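Local structure of gluconate kinase (Lactobacillus acidophilus, 3LL3) at residues T309-D314 and Q318-V323; G354-L359 and P366-A371. The protein probably phosphorylates a sugar or sugar acid, such as xylulose or gluconate, with ATP, as a kinase of the FGGY family. All coordinates share one frame; numbering follows the deposited sequence.

In the fold
Along the chain, helix 300-311 comes first, and a short turn leads into helix 317-325. Contact 1 (309-314 with 318-323) closes that turn, with three residues between its segments. The chain then passes through strand 335-337 to strand 354-359, and contact 2 (354-359 with 366-371) closes the connection from this strand to helix 365-388. The two closures follow one another in series and neither encloses the other. They still touch, because Leu310 and Phe320 of contact 1 pack on the backbone of Met368 and Ala369. Helix 365-388 thus joins the helices near the ATP pocket to the strand at the subunit interface.

Contact 1: residues T309-D314 and Q318-V323; sequences TLFDAD and QDFLDV
Phe311 projects from the C-terminal part of helix 300-311 toward helix 317-325 and meets Phe320 and Val323 there. With CG beside its own backbone N and anti to the carbonyl carbon (chi1 -60°), its CB directs the ring toward helix 317-325. From CG the ring divides into two borders. On one, Phe311 CD1 lies 3.7 Å from Phe320 CD2, and the next atom, Phe311 CE1, comes to 3.2 Å from the same Phe320 CD2. Phe320 CE2 lies in the plane of the Phe311 ring at its edge, 3.5 Å from Phe311 CE1. At the far end, Phe311 CZ reaches Val323 CG1 at 4.0 Å, while on the other border Phe311 CE2 has Val323 CG2 at 4.1 Å. Val323 CG1 sits at the ring edge near its plane, whereas CG2 is displaced out of that plane.

The Phe311 and Phe320 ring planes are inclined at 66°, with the Phe311 and Phe320 ring centroids 5.3 Å apart, an oblique pair. Phe320 gets there by setting CG anti to its backbone N (chi1 -172°), which brings the end of its side chain to Phe311. Leu310 adds CD2 at 4.4 Å from Phe320 CE2. No hydrogen bond crosses between the segments. In the connecting turn, Asp312 OD1 accepts from Asp314 N at 2.6 Å, an Asx turn.

Phe320 also packs edge-to-face with Phe303 and rests on Ala369 and Ile373 of helix 365-388, while Lys365 makes a cation-pi contact with Phe311. On helix 317-325, the neighbouring Leu321 touches the bound ATP. These are two successive helices joined by a short turn, packed in the C-terminal domain of an FGGY kinase, an actin-like ATPase fold, beside its nucleotide pocket.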
ATOM      1  N   THR A 309      13.551  -0.082   6.746  1.00 34.19           N
ATOM      2  CA  THR A 309      13.162   0.283   5.386  1.00 34.90           C
ATOM      3  C   THR A 309      12.623   1.706   5.317  1.00 35.67           C
ATOM      4  O   THR A 309      12.999   2.467   4.431  1.00 32.67           O
ATOM      5  CB  THR A 309      12.128  -0.704   4.818  1.00 33.41           C
ATOM      6  OG1 THR A 309      12.724  -1.996   4.733  1.00 33.71           O
ATOM      7  CG2 THR A 309      11.657  -0.287   3.435  1.00 32.36           C
ATOM      8  N   LEU A 310      11.754   2.059   6.259  1.00 32.80           N
ATOM      9  CA  LEU A 310      11.179   3.397   6.280  1.00 34.98           C
ATOM     10  C   LEU A 310      12.243   4.405   6.659  1.00 36.69           C
ATOM     11  O   LEU A 310      12.185   5.543   6.220  1.00 37.17           O
ATOM     12  CB  LEU A 310       9.985   3.503   7.237  1.00 33.28           C
ATOM     13  CG  LEU A 310       8.659   2.955   6.707  1.00 35.26           C
ATOM     14  CD1 LEU A 310       8.896   1.563   6.215  1.00 40.17           C
ATOM     15  CD2 LEU A 310       7.565   2.939   7.752  1.00 29.19           C
ATOM     16  N   PHE A 311      13.224   3.988   7.461  1.00 37.91           N
ATOM     17  CA  PHE A 311      14.270   4.912   7.910  1.00 41.19           C
ATOM     18  C   PHE A 311      15.658   4.505   7.400  1.00 42.86           C
ATOM     19  O   PHE A 311      16.098   4.908   6.328  1.00 48.12           O
ATOM     20  CB  PHE A 311      14.291   5.012   9.439  1.00 38.41           C
ATOM     21  CG  PHE A 311      13.003   5.506  10.053  1.00 38.90           C
ATOM     22  CD1 PHE A 311      11.974   4.627  10.348  1.00 36.97           C
ATOM     23  CD2 PHE A 311      12.841   6.845  10.378  1.00 38.29           C
ATOM     24  CE1 PHE A 311      10.802   5.075  10.927  1.00 34.73           C
ATOM     25  CE2 PHE A 311      11.661   7.297  10.956  1.00 38.84           C
ATOM     26  CZ  PHE A 311      10.644   6.403  11.236  1.00 36.97           C
ATOM     27  N   ASP A 312      16.347   3.710   8.199  1.00 45.44           N
ATOM     28  CA  ASP A 312      17.679   3.220   7.860  1.00 49.86           C
ATOM     29  C   ASP A 312      18.132   2.266   8.957  1.00 47.50           C
ATOM     30  O   ASP A 312      17.484   2.178  10.007  1.00 48.26           O
ATOM     31  CB  ASP A 312      18.689   4.370   7.604  1.00 50.32           C
ATOM     32  CG  ASP A 312      19.046   5.167   8.863  1.00 50.96           C
ATOM     33  OD1 ASP A 312      19.279   4.572   9.944  1.00 54.98           O
ATOM     34  OD2 ASP A 312      19.137   6.408   8.760  1.00 52.49           O
ATOM     35  N   ALA A 313      19.219   1.538   8.710  1.00 52.82           N
ATOM     36  CA  ALA A 313      19.712   0.544   9.662  1.00 53.06           C
ATOM     37  C   ALA A 313      20.413   1.158  10.885  1.00 53.42           C
ATOM     38  O   ALA A 313      21.191   0.485  11.558  1.00 58.97           O
ATOM     39  CB  ALA A 313      20.624  -0.463   8.956  1.00 53.70           C
ATOM     40  N   ASP A 314      20.133   2.426  11.177  1.00 52.21           N
ATOM     41  CA  ASP A 314      20.700   3.094  12.354  1.00 53.49           C
ATOM     42  C   ASP A 314      19.583   3.622  13.240  1.00 49.65           C
ATOM     43  O   ASP A 314      19.819   4.149  14.320  1.00 52.81           O
ATOM     44  CB  ASP A 314      21.615   4.250  11.942  1.00 57.63           C
ATOM     45  CG  ASP A 314      22.912   3.773  11.308  1.00 60.07           C
ATOM     46  OD1 ASP A 314      23.157   2.540  11.308  1.00 56.34           O
ATOM     47  OD2 ASP A 314      23.681   4.639  10.816  1.00 59.99           O
ATOM     48  N   GLN A 318      13.293   2.426  19.619  1.00 33.42           N
ATOM     49  CA  GLN A 318      12.796   3.597  20.337  1.00 33.45           C
ATOM     50  C   GLN A 318      12.632   4.824  19.431  1.00 31.44           C
ATOM     51  O   GLN A 318      11.641   5.541  19.530  1.00 31.20           O
ATOM     52  CB  GLN A 318      13.699   3.936  21.525  1.00 34.68           C
ATOM     53  CG  GLN A 318      13.059   4.918  22.479  1.00 36.68           C
ATOM     54  CD  GLN A 318      11.689   4.464  22.909  1.00 37.50           C
ATOM     55  OE1 GLN A 318      11.506   3.318  23.319  1.00 40.17           O
ATOM     56  NE2 GLN A 318      10.707   5.353  22.806  1.00 37.52           N
ATOM     57  N   ASP A 319      13.603   5.066  18.556  1.00 32.09           N
ATOM     58  CA  ASP A 319      13.499   6.181  17.607  1.00 32.25           C
ATOM     59  C   ASP A 319      12.224   6.015  16.769  1.00 32.50           C
ATOM     60  O   ASP A 319      11.476   6.967  16.549  1.00 31.22           O
ATOM     61  CB  ASP A 319      14.716   6.235  16.663  1.00 34.20           C
ATOM     62  CG  ASP A 319      16.015   6.630  17.363  1.00 37.34           C
ATOM     63  OD1 ASP A 319      15.959   7.274  18.427  1.00 37.97           O
ATOM     64  OD2 ASP A 319      17.100   6.297  16.834  1.00 40.35           O
ATOM     65  N   PHE A 320      11.997   4.792  16.288  1.00 30.93           N
ATOM     66  CA  PHE A 320      10.834   4.502  15.458  1.00 29.49           C
ATOM     67  C   PHE A 320       9.558   4.788  16.227  1.00 28.00           C
ATOM     68  O   PHE A 320       8.666   5.467  15.729  1.00 28.85           O
ATOM     69  CB  PHE A 320      10.868   3.030  15.036  1.00 31.06           C
ATOM     70  CG  PHE A 320       9.826   2.651  14.019  1.00 28.98           C
ATOM     71  CD1 PHE A 320       8.511   2.471  14.387  1.00 29.42           C
ATOM     72  CD2 PHE A 320      10.174   2.435  12.706  1.00 33.67           C
ATOM     73  CE1 PHE A 320       7.554   2.094  13.466  1.00 27.76           C
ATOM     74  CE2 PHE A 320       9.209   2.057  11.765  1.00 32.03           C
ATOM     75  CZ  PHE A 320       7.902   1.889  12.155  1.00 28.43           C
ATOM     76  N   LEU A 321       9.467   4.246  17.441  1.00 29.44           N
ATOM     77  CA  LEU A 321       8.310   4.465  18.289  1.00 27.40           C
ATOM     78  C   LEU A 321       8.096   5.956  18.533  1.00 28.36           C
ATOM     79  O   LEU A 321       6.972   6.449  18.479  1.00 26.72           O
ATOM     80  CB  LEU A 321       8.511   3.747  19.622  1.00 29.42           C
ATOM     81  CG  LEU A 321       8.553   2.228  19.494  1.00 28.44           C
ATOM     82  CD1 LEU A 321       8.886   1.603  20.834  1.00 31.76           C
ATOM     83  CD2 LEU A 321       7.218   1.718  18.966  1.00 25.95           C
ATOM     84  N   ASP A 322       9.180   6.668  18.814  1.00 31.26           N
ATOM     85  CA  ASP A 322       9.091   8.111  19.046  1.00 33.72           C
ATOM     86  C   ASP A 322       8.455   8.798  17.834  1.00 31.60           C
ATOM     87  O   ASP A 322       7.524   9.596  17.973  1.00 32.64           O
ATOM     88  CB  ASP A 322      10.470   8.718  19.344  1.00 33.02           C
ATOM     89  CG  ASP A 322      10.989   8.356  20.730  1.00 39.38           C
ATOM     90  OD1 ASP A 322      10.175   7.966  21.606  1.00 36.63           O
ATOM     91  OD2 ASP A 322      12.221   8.467  20.937  1.00 40.62           O
ATOM     92  N   VAL A 323       8.939   8.475  16.641  1.00 31.04           N
ATOM     93  CA  VAL A 323       8.392   9.116  15.438  1.00 29.64           C
ATOM     94  C   VAL A 323       6.933   8.742  15.212  1.00 30.41           C
ATOM     95  O   VAL A 323       6.095   9.604  14.919  1.00 28.69           O
ATOM     96  CB  VAL A 323       9.210   8.771  14.199  1.00 32.07           C
ATOM     97  CG1 VAL A 323       8.584   9.406  12.968  1.00 31.90           C
ATOM     98  CG2 VAL A 323      10.652   9.239  14.379  1.00 33.06           C
TER

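Contact 2: residues G354-L359 and P366-A371; sequences GSFVGL and PEMARA
A strand-to-helix connection in the C-terminal FGGY domain brings strand 354-359 against helix 365-388, and a Met-aromatic contact lies at its centre. The strand and helix segments run at 132° to each other, with axes 10.5 Å apart at closest approach. Phe356 points from the strand toward the helix, where it meets selenomethionine Met368. Met368 leaves its backbone with CG anti to the carbonyl carbon, and its chain bends at the last torsion (chi3 75°), which turns the terminal methyl, CE, over the aromatic face; Met368 SE stays farther above the same ring, 5.3 Å from the Phe356 centroid.

At its rim, Phe356 CE1 lies 3.6 Å from Met368 O, and Ala371 CB approaches near the ring plane, 4.4 Å from Phe356 CE1. Leu359 extends the apolar surface along the strand, its CD2 4.3 Å from Met368 CG. All four touching residues are buried, and no hydrogen bond joins the segments.

Strand 354-359 pairs antiparallel with strand 335-337 and with a strand of the second subunit, so the sheet continues through the dimer interface. Phe356 also packs on Leu359 of that subunit, and Met368 on its Thr309. Within the chain, the CH-pi contact is close and steep: Met368 CE is 3.6 Å from the centroid of the Phe356 ring and 7° off the ring normal.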
ATOM      1  N   GLY A 354       2.319  -7.601   1.944  1.00 21.44           N
ATOM      2  CA  GLY A 354       1.910  -6.414   2.684  1.00 22.72           C
ATOM      3  C   GLY A 354       1.503  -5.247   1.789  1.00 22.38           C
ATOM      4  O   GLY A 354       1.895  -5.219   0.622  1.00 22.37           O
ATOM      5  N   SER A 355       0.724  -4.303   2.328  1.00 20.29           N
ATOM      6  CA  SER A 355       0.273  -3.124   1.582  1.00 21.20           C
ATOM      7  C   SER A 355       0.136  -1.901   2.497  1.00 21.27           C
ATOM      8  O   SER A 355      -0.233  -2.039   3.669  1.00 19.57           O
ATOM      9  CB  SER A 355      -1.102  -3.374   0.936  1.00 20.60           C
ATOM     10  OG  SER A 355      -1.084  -4.503   0.075  1.00 24.52           O
ATOM     11  N   PHE A 356       0.432  -0.716   1.962  1.00 18.62           N
ATOM     12  CA  PHE A 356      -0.051   0.533   2.538  1.00 21.60           C
ATOM     13  C   PHE A 356      -1.180   0.983   1.644  1.00 22.57           C
ATOM     14  O   PHE A 356      -0.951   1.183   0.458  1.00 23.96           O
ATOM     15  CB  PHE A 356       1.020   1.636   2.502  1.00 21.01           C
ATOM     16  CG  PHE A 356       2.098   1.495   3.552  1.00 21.90           C
ATOM     17  CD1 PHE A 356       1.897   1.980   4.840  1.00 21.18           C
ATOM     18  CD2 PHE A 356       3.319   0.913   3.237  1.00 20.43           C
ATOM     19  CE1 PHE A 356       2.892   1.878   5.806  1.00 22.43           C
ATOM     20  CE2 PHE A 356       4.327   0.792   4.199  1.00 21.92           C
ATOM     21  CZ  PHE A 356       4.111   1.256   5.490  1.00 23.14           C
ATOM     22  N   VAL A 357      -2.379   1.179   2.181  1.00 21.11           N
ATOM     23  CA  VAL A 357      -3.481   1.704   1.362  1.00 21.95           C
ATOM     24  C   VAL A 357      -4.149   2.929   1.987  1.00 25.44           C
ATOM     25  O   VAL A 357      -4.520   2.910   3.161  1.00 23.34           O
ATOM     26  CB  VAL A 357      -4.559   0.621   1.057  1.00 23.48           C
ATOM     27  CG1 VAL A 357      -5.691   1.199   0.177  1.00 24.01           C
ATOM     28  CG2 VAL A 357      -3.937  -0.597   0.390  1.00 22.83           C
ATOM     29  N   GLY A 358      -4.311   3.993   1.195  1.00 25.89           N
ATOM     30  CA  GLY A 358      -4.958   5.206   1.667  1.00 26.08           C
ATOM     31  C   GLY A 358      -4.056   6.427   1.745  1.00 25.24           C
ATOM     32  O   GLY A 358      -4.317   7.344   2.503  1.00 27.33           O
ATOM     33  N   LEU A 359      -2.982   6.435   0.968  1.00 25.08           N
ATOM     34  CA  LEU A 359      -2.001   7.509   1.043  1.00 24.75           C
ATOM     35  C   LEU A 359      -2.483   8.809   0.372  1.00 27.25           C
ATOM     36  O   LEU A 359      -3.236   8.799  -0.607  1.00 27.79           O
ATOM     37  CB  LEU A 359      -0.671   7.087   0.422  1.00 26.47           C
ATOM     38  CG  LEU A 359       0.202   6.020   1.081  1.00 25.14           C
ATOM     39  CD1 LEU A 359       1.192   5.475   0.062  1.00 22.14           C
ATOM     40  CD2 LEU A 359       0.938   6.593   2.298  1.00 26.20           C
ATOM     41  N   PRO A 366       5.736   9.975   9.907  1.00 28.99           N
ATOM     42  CA  PRO A 366       5.099   9.490  11.139  1.00 30.08           C
ATOM     43  C   PRO A 366       3.833   8.683  10.874  1.00 26.89           C
ATOM     44  O   PRO A 366       3.618   7.690  11.549  1.00 26.29           O
ATOM     45  CB  PRO A 366       4.778  10.788  11.883  1.00 29.60           C
ATOM     46  CG  PRO A 366       5.897  11.695  11.476  1.00 31.83           C
ATOM     47  CD  PRO A 366       6.076  11.406  10.005  1.00 29.82           C
ATOM     48  N   GLU A 367       3.008   9.118   9.927  1.00 26.13           N
ATOM     49  CA  GLU A 367       1.805   8.378   9.553  1.00 25.42           C
ATOM     50  C   GLU A 367       2.123   6.966   9.039  1.00 25.94           C
ATOM     51  O   GLU A 367       1.399   6.022   9.341  1.00 25.49           O
ATOM     52  CB  GLU A 367       1.009   9.136   8.485  1.00 27.79           C
ATOM     53  CG  GLU A 367       0.163  10.309   9.006  1.00 25.85           C
ATOM     54  CD  GLU A 367       0.998  11.484   9.497  1.00 28.99           C
ATOM     55  OE1 GLU A 367       2.130  11.703   9.002  1.00 28.53           O
ATOM     56  OE2 GLU A 367       0.514  12.194  10.386  1.00 29.52           O
HETATM   57  N   MSE A 368       3.190   6.818   8.256  1.00 24.53           N
HETATM   58  CA  MSE A 368       3.538   5.489   7.755  1.00 25.96           C
HETATM   59  C   MSE A 368       4.082   4.614   8.857  1.00 25.16           C
HETATM   60  O   MSE A 368       3.728   3.447   8.929  1.00 23.04           O
HETATM   61  CB  MSE A 368       4.509   5.546   6.588  1.00 24.17           C
HETATM   62  CG  MSE A 368       3.875   6.301   5.400  1.00 30.75           C
HETATM   63 SE   MSE A 368       4.988   6.250   3.819  1.00 45.16          SE
HETATM   64  CE  MSE A 368       4.673   4.387   3.250  1.00 25.40           C
ATOM     65  N   ALA A 369       4.923   5.194   9.717  1.00 26.01           N
ATOM     66  CA  ALA A 369       5.496   4.474  10.850  1.00 27.26           C
ATOM     67  C   ALA A 369       4.390   3.965  11.749  1.00 25.34           C
ATOM     68  O   ALA A 369       4.382   2.802  12.136  1.00 25.93           O
ATOM     69  CB  ALA A 369       6.449   5.377  11.654  1.00 29.37           C
ATOM     70  N   ARG A 370       3.453   4.845  12.083  1.00 25.53           N
ATOM     71  CA  ARG A 370       2.395   4.464  12.993  1.00 25.51           C
ATOM     72  C   ARG A 370       1.433   3.463  12.363  1.00 23.64           C
ATOM     73  O   ARG A 370       0.939   2.574  13.044  1.00 22.26           O
ATOM     74  CB  ARG A 370       1.628   5.674  13.543  1.00 22.74           C
ATOM     75  CG  ARG A 370       0.764   5.244  14.703  1.00 26.34           C
ATOM     76  CD  ARG A 370      -0.389   6.149  15.008  1.00 26.07           C
ATOM     77  NE  ARG A 370      -0.072   7.027  16.100  1.00 33.03           N
ATOM     78  CZ  ARG A 370      -0.606   6.972  17.316  1.00 31.94           C
ATOM     79  NH1 ARG A 370      -1.536   6.088  17.636  1.00 30.49           N
ATOM     80  NH2 ARG A 370      -0.207   7.841  18.205  1.00 28.32           N
ATOM     81  N   ALA A 371       1.155   3.623  11.074  1.00 23.59           N
ATOM     82  CA  ALA A 371       0.276   2.693  10.376  1.00 22.84           C
ATOM     83  C   ALA A 371       0.831   1.284  10.447  1.00 22.20           C
ATOM     84  O   ALA A 371       0.063   0.330  10.526  1.00 22.03           O
ATOM     85  CB  ALA A 371       0.064   3.107   8.899  1.00 22.32           C
TER